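Local coordinates for protein dipicolinate synthase subunit A (Bacillus halodurans, PDB 3D4O) that probably works as the NAD(P)-dependent oxidoreductase subunit of the enzyme that makes dipicolinate, the small acid stored in bacterial spores, at residues S102-T107 / K122-D127; T149-H154 / D213-I218. All blocks are in the same frame, centred on the assembly; numbering follows the deposited sequence.

Contact 1 of 2, residues S102-T107 / K122-D127; sequences SGISNT and KLMERD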
# COMPACT_ATOMS: atom_id res chain seq x y z
N SER C 102 -23.36 12.26 12.47
CA SER C 102 -22.76 11.04 11.97
C SER C 102 -22.01 11.32 10.67
O SER C 102 -21.92 12.46 10.19
CB SER C 102 -23.85 9.98 11.75
OG SER C 102 -23.31 8.71 11.43
N GLY C 103 -21.46 10.26 10.10
CA GLY C 103 -20.81 10.35 8.78
C GLY C 103 -21.94 10.00 7.84
O GLY C 103 -22.42 10.82 7.03
N ILE C 104 -22.40 8.77 8.02
CA ILE C 104 -23.52 8.20 7.27
C ILE C 104 -24.57 7.72 8.23
O ILE C 104 -24.41 7.76 9.45
CB ILE C 104 -23.11 6.99 6.37
CG1 ILE C 104 -22.67 5.77 7.18
CG2 ILE C 104 -21.99 7.36 5.39
CD1 ILE C 104 -21.90 4.73 6.33
N SER C 105 -25.66 7.25 7.66
CA SER C 105 -26.74 6.68 8.46
C SER C 105 -27.19 5.36 7.85
O SER C 105 -26.52 4.78 6.99
CB SER C 105 -27.94 7.61 8.56
OG SER C 105 -28.90 7.15 9.52
N ASN C 106 -28.31 4.89 8.37
CA ASN C 106 -28.96 3.70 7.87
C ASN C 106 -30.41 3.70 8.27
O ASN C 106 -30.89 4.65 8.90
CB ASN C 106 -28.28 2.41 8.32
CG ASN C 106 -28.28 2.23 9.80
OD1 ASN C 106 -28.96 2.95 10.53
ND2 ASN C 106 -27.52 1.26 10.26
N THR C 107 -31.10 2.62 7.97
CA THR C 107 -32.53 2.55 8.21
C THR C 107 -32.83 2.62 9.70
O THR C 107 -33.70 3.37 10.13
CB THR C 107 -33.15 1.30 7.55
OG1 THR C 107 -32.48 0.13 8.03
CG2 THR C 107 -32.99 1.35 6.03
N LYS C 122 -25.61 14.11 8.71
CA LYS C 122 -24.75 13.13 8.09
C LYS C 122 -23.65 13.91 7.39
O LYS C 122 -23.84 14.42 6.28
CB LYS C 122 -25.53 12.29 7.09
CG LYS C 122 -26.55 11.34 7.72
CD LYS C 122 -27.42 10.68 6.67
CE LYS C 122 -28.64 11.53 6.28
NZ LYS C 122 -29.67 11.61 7.37
N LEU C 123 -22.50 13.98 8.06
CA LEU C 123 -21.38 14.78 7.57
C LEU C 123 -20.91 14.39 6.20
O LEU C 123 -20.37 15.24 5.45
CB LEU C 123 -20.20 14.79 8.56
CG LEU C 123 -20.52 15.45 9.92
CD1 LEU C 123 -19.30 15.37 10.86
CD2 LEU C 123 -21.03 16.91 9.78
N MSE C 124 -21.13 13.15 5.82
CA MSE C 124 -20.63 12.66 4.51
C MSE C 124 -21.50 13.14 3.35
O MSE C 124 -21.14 12.95 2.19
CB MSE C 124 -20.43 11.15 4.48
CG MSE C 124 -19.27 10.71 5.40
SE MSE C 124 -17.55 11.36 4.70
CE MSE C 124 -17.55 10.09 3.26
N GLU C 125 -22.60 13.79 3.66
CA GLU C 125 -23.46 14.35 2.61
C GLU C 125 -22.99 15.74 2.21
O GLU C 125 -23.55 16.36 1.31
CB GLU C 125 -24.92 14.42 3.04
CG GLU C 125 -25.54 13.07 3.01
CD GLU C 125 -26.98 13.05 3.43
OE1 GLU C 125 -27.54 14.09 3.83
OE2 GLU C 125 -27.55 11.95 3.38
N ARG C 126 -21.99 16.24 2.92
CA ARG C 126 -21.45 17.55 2.57
C ARG C 126 -20.39 17.25 1.54
O ARG C 126 -19.39 16.61 1.82
CB ARG C 126 -20.86 18.29 3.76
CG ARG C 126 -21.79 18.40 4.97
CD ARG C 126 -21.60 19.73 5.69
NE ARG C 126 -20.24 20.22 5.52
CZ ARG C 126 -19.79 21.40 5.92
NH1 ARG C 126 -20.62 22.24 6.54
NH2 ARG C 126 -18.51 21.72 5.70
N ASP C 127 -20.60 17.71 0.32
CA ASP C 127 -19.70 17.32 -0.76
C ASP C 127 -18.27 17.69 -0.46
O ASP C 127 -17.35 16.94 -0.79
CB ASP C 127 -20.14 17.84 -2.12
CG ASP C 127 -21.47 17.25 -2.56
OD1 ASP C 127 -21.72 16.06 -2.26
OD2 ASP C 127 -22.28 17.99 -3.16
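The flat carbonyl groups of Ser102 and Gly103 meet the backbone N-H groups of Leu123 and Met124. Leu123 N stands 31° out of the Ser102 carbonyl plane, with a nearly straight bond of 2.7 Å to Ser102 O. Met124 N lies 2.9 Å from Gly103 O. The first bond belongs to the parallel bridge of Ser102 with Lys122 in a Rossmann-like sheet; the second carries the pairing one step past the C-terminal ends of the strands. The chain of 122-127 then winds into a 3-10 turn. Leu123 lays its CB and CG against Ser102 O, while its side chain reaches Leu281, Leu285 and Leu288 of helix 274-289. Lys122 works through its aliphatic part. CB lies 3.4 Å from Gly103 O. CD passes 3.6 Å from Ser105 CB before the chain bends at chi3 and chi4. An alanine here takes away CG and CD and would probably leave a gap beside Ser105 CB. Asp127 forms a salt bridge with Arg165, which lies in the probable nucleotide-binding glycine-rich loop after strand 157-161. Met124, a selenomethionine, bends at chi2 (-67°) and turns its end away, but its CB stays 3.3 Å from Gly103 O.

Contact 2 of 2, residues T149-H154 / D213-I218; sequences TDFTIH and DVDVCI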
# COMPACT_ATOMS: atom_id res chain seq x y z
N THR C 149 -1.62 -7.69 -3.91
CA THR C 149 -1.27 -8.18 -5.25
C THR C 149 0.18 -8.66 -5.29
O THR C 149 1.03 -8.21 -4.50
CB THR C 149 -1.51 -7.13 -6.32
OG1 THR C 149 -0.69 -5.98 -6.03
CG2 THR C 149 -3.00 -6.74 -6.36
N ASP C 150 0.45 -9.63 -6.15
CA ASP C 150 1.80 -10.15 -6.29
C ASP C 150 2.44 -9.59 -7.55
O ASP C 150 3.50 -9.98 -7.95
CB ASP C 150 1.84 -11.68 -6.24
CG ASP C 150 1.23 -12.34 -7.48
OD1 ASP C 150 0.63 -11.67 -8.35
OD2 ASP C 150 1.39 -13.55 -7.57
N PHE C 151 1.77 -8.62 -8.12
CA PHE C 151 2.22 -7.90 -9.32
C PHE C 151 2.12 -6.40 -9.06
O PHE C 151 1.45 -5.95 -8.12
CB PHE C 151 1.35 -8.28 -10.55
CG PHE C 151 -0.14 -8.11 -10.32
CD1 PHE C 151 -0.75 -6.88 -10.46
CD2 PHE C 151 -0.92 -9.19 -9.94
CE1 PHE C 151 -2.13 -6.71 -10.23
CE2 PHE C 151 -2.27 -9.03 -9.71
CZ PHE C 151 -2.88 -7.79 -9.86
N THR C 152 2.80 -5.62 -9.89
CA THR C 152 2.75 -4.14 -9.76
C THR C 152 1.45 -3.56 -10.29
O THR C 152 0.88 -4.02 -11.28
CB THR C 152 3.94 -3.42 -10.51
OG1 THR C 152 3.90 -3.76 -11.91
CG2 THR C 152 5.34 -3.79 -9.89
N ILE C 153 1.00 -2.55 -9.59
CA ILE C 153 -0.15 -1.73 -10.03
C ILE C 153 0.27 -0.98 -11.29
O ILE C 153 -0.53 -0.75 -12.19
CB ILE C 153 -0.58 -0.71 -8.95
CG1 ILE C 153 -0.96 -1.44 -7.67
CG2 ILE C 153 -1.74 0.12 -9.45
CD1 ILE C 153 -1.92 -2.57 -7.90
N HIS C 154 1.54 -0.63 -11.33
CA HIS C 154 2.13 0.01 -12.50
C HIS C 154 1.98 -0.97 -13.66
O HIS C 154 2.40 -2.14 -13.57
CB HIS C 154 3.62 0.32 -12.22
CG HIS C 154 4.29 1.12 -13.31
ND1 HIS C 154 4.37 0.67 -14.60
CD2 HIS C 154 4.96 2.30 -13.28
CE1 HIS C 154 5.05 1.53 -15.33
NE2 HIS C 154 5.42 2.54 -14.55
N ASP C 213 -10.47 -8.48 -18.50
CA ASP C 213 -9.00 -8.42 -18.48
C ASP C 213 -8.46 -7.55 -17.35
O ASP C 213 -7.28 -7.21 -17.30
CB ASP C 213 -8.45 -7.91 -19.82
CG ASP C 213 -8.93 -6.52 -20.18
OD1 ASP C 213 -9.79 -5.98 -19.45
OD2 ASP C 213 -8.44 -5.97 -21.19
N VAL C 214 -9.35 -7.22 -16.43
CA VAL C 214 -9.00 -6.35 -15.31
C VAL C 214 -8.33 -7.08 -14.17
O VAL C 214 -8.78 -8.14 -13.70
CB VAL C 214 -10.24 -5.56 -14.84
CG1 VAL C 214 -9.95 -4.82 -13.58
CG2 VAL C 214 -10.61 -4.59 -15.97
N ASP C 215 -7.28 -6.44 -13.70
CA ASP C 215 -6.46 -6.99 -12.62
C ASP C 215 -6.90 -6.57 -11.23
O ASP C 215 -6.75 -7.30 -10.28
CB ASP C 215 -5.03 -6.53 -12.81
CG ASP C 215 -4.43 -7.03 -14.07
OD1 ASP C 215 -4.54 -8.25 -14.31
OD2 ASP C 215 -3.83 -6.20 -14.78
N VAL C 216 -7.36 -5.32 -11.13
CA VAL C 216 -7.85 -4.77 -9.87
C VAL C 216 -9.07 -3.94 -10.19
O VAL C 216 -9.04 -3.10 -11.08
CB VAL C 216 -6.82 -3.89 -9.10
CG1 VAL C 216 -7.42 -3.40 -7.73
CG2 VAL C 216 -5.52 -4.67 -8.83
N CYS C 217 -10.14 -4.23 -9.49
CA CYS C 217 -11.39 -3.53 -9.67
C CYS C 217 -11.83 -2.90 -8.35
O CYS C 217 -11.97 -3.59 -7.34
CB CYS C 217 -12.43 -4.51 -10.14
SG CYS C 217 -14.09 -3.80 -10.36
N ILE C 218 -12.00 -1.58 -8.38
CA ILE C 218 -12.45 -0.83 -7.22
C ILE C 218 -13.85 -0.34 -7.43
O ILE C 218 -14.12 0.42 -8.35
CB ILE C 218 -11.54 0.41 -6.98
CG1 ILE C 218 -10.09 -0.08 -6.83
CG2 ILE C 218 -12.07 1.18 -5.77
CD1 ILE C 218 -9.10 0.67 -7.68
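Phe151 reaches across from the loop 149-154 to Asp215 and Val216, at the start of strand 216-219. Its CB points toward that strand. From there CG sits between the backbone N and the carbonyl carbon (chi1 53°), which sends the ring toward the strand, with one face against Thr149 of its own loop. Thr149 CB stands 3.8 Å above the ring plane, over the centre. Further out, CE1 has Val216 CG2 at 4.2 Å, near the ring plane and so at the edge. CE1 also approaches Asp215 CB. At the far end, CZ lies 3.9 Å from Asp215 CB, which comes in obliquely. The ring and carboxylate planes are 54° apart.

Val216 CG2 is the shared apolar point. It also meets Thr149 CG2 at 4.1 Å, where the two side chains cross at about a right angle, and Ile153 CD1 at 4.3 Å. The contact is apolar and buried. The Asp215 carboxylate turns to other partners, with OD1 bonded to His237 NE2 and OD2 to Asn157 N. The loop also meets the second subunit. Ile153 N and His154 N bind the carboxylate of Glu139 of the second subunit, and Thr152 N binds Thr276 OG1 of that subunit.

The loop leads from helix 127-148 into strand 157-161, the direct neighbour of strand 216-219. The contact packs the loop over the N-terminal ends of central strands of a Rossmann-type parallel sheet, at the end remote from the probable nucleotide-binding loop that follows strand 157-161.

Contact 1 comes first along the chain and contact 2 follows in series. Their centres are 31 Å apart and their nearest atoms about 14 Å, so they do not touch. Each belongs to a different parallel sheet of six strands, both in the order 3-2-1-4-5-6. Helix 127-148 joins them directly: it starts within 122-127 and runs into 149-154. Contact 1 lies at the C-terminal ends of its strands, contact 2 at the N-terminal start of strand 216-219. Helix 274-289 touches contact 1 in its own chain and contact 2 in the partner subunit, which is consistent with a part in both domain packing and the dimer interface.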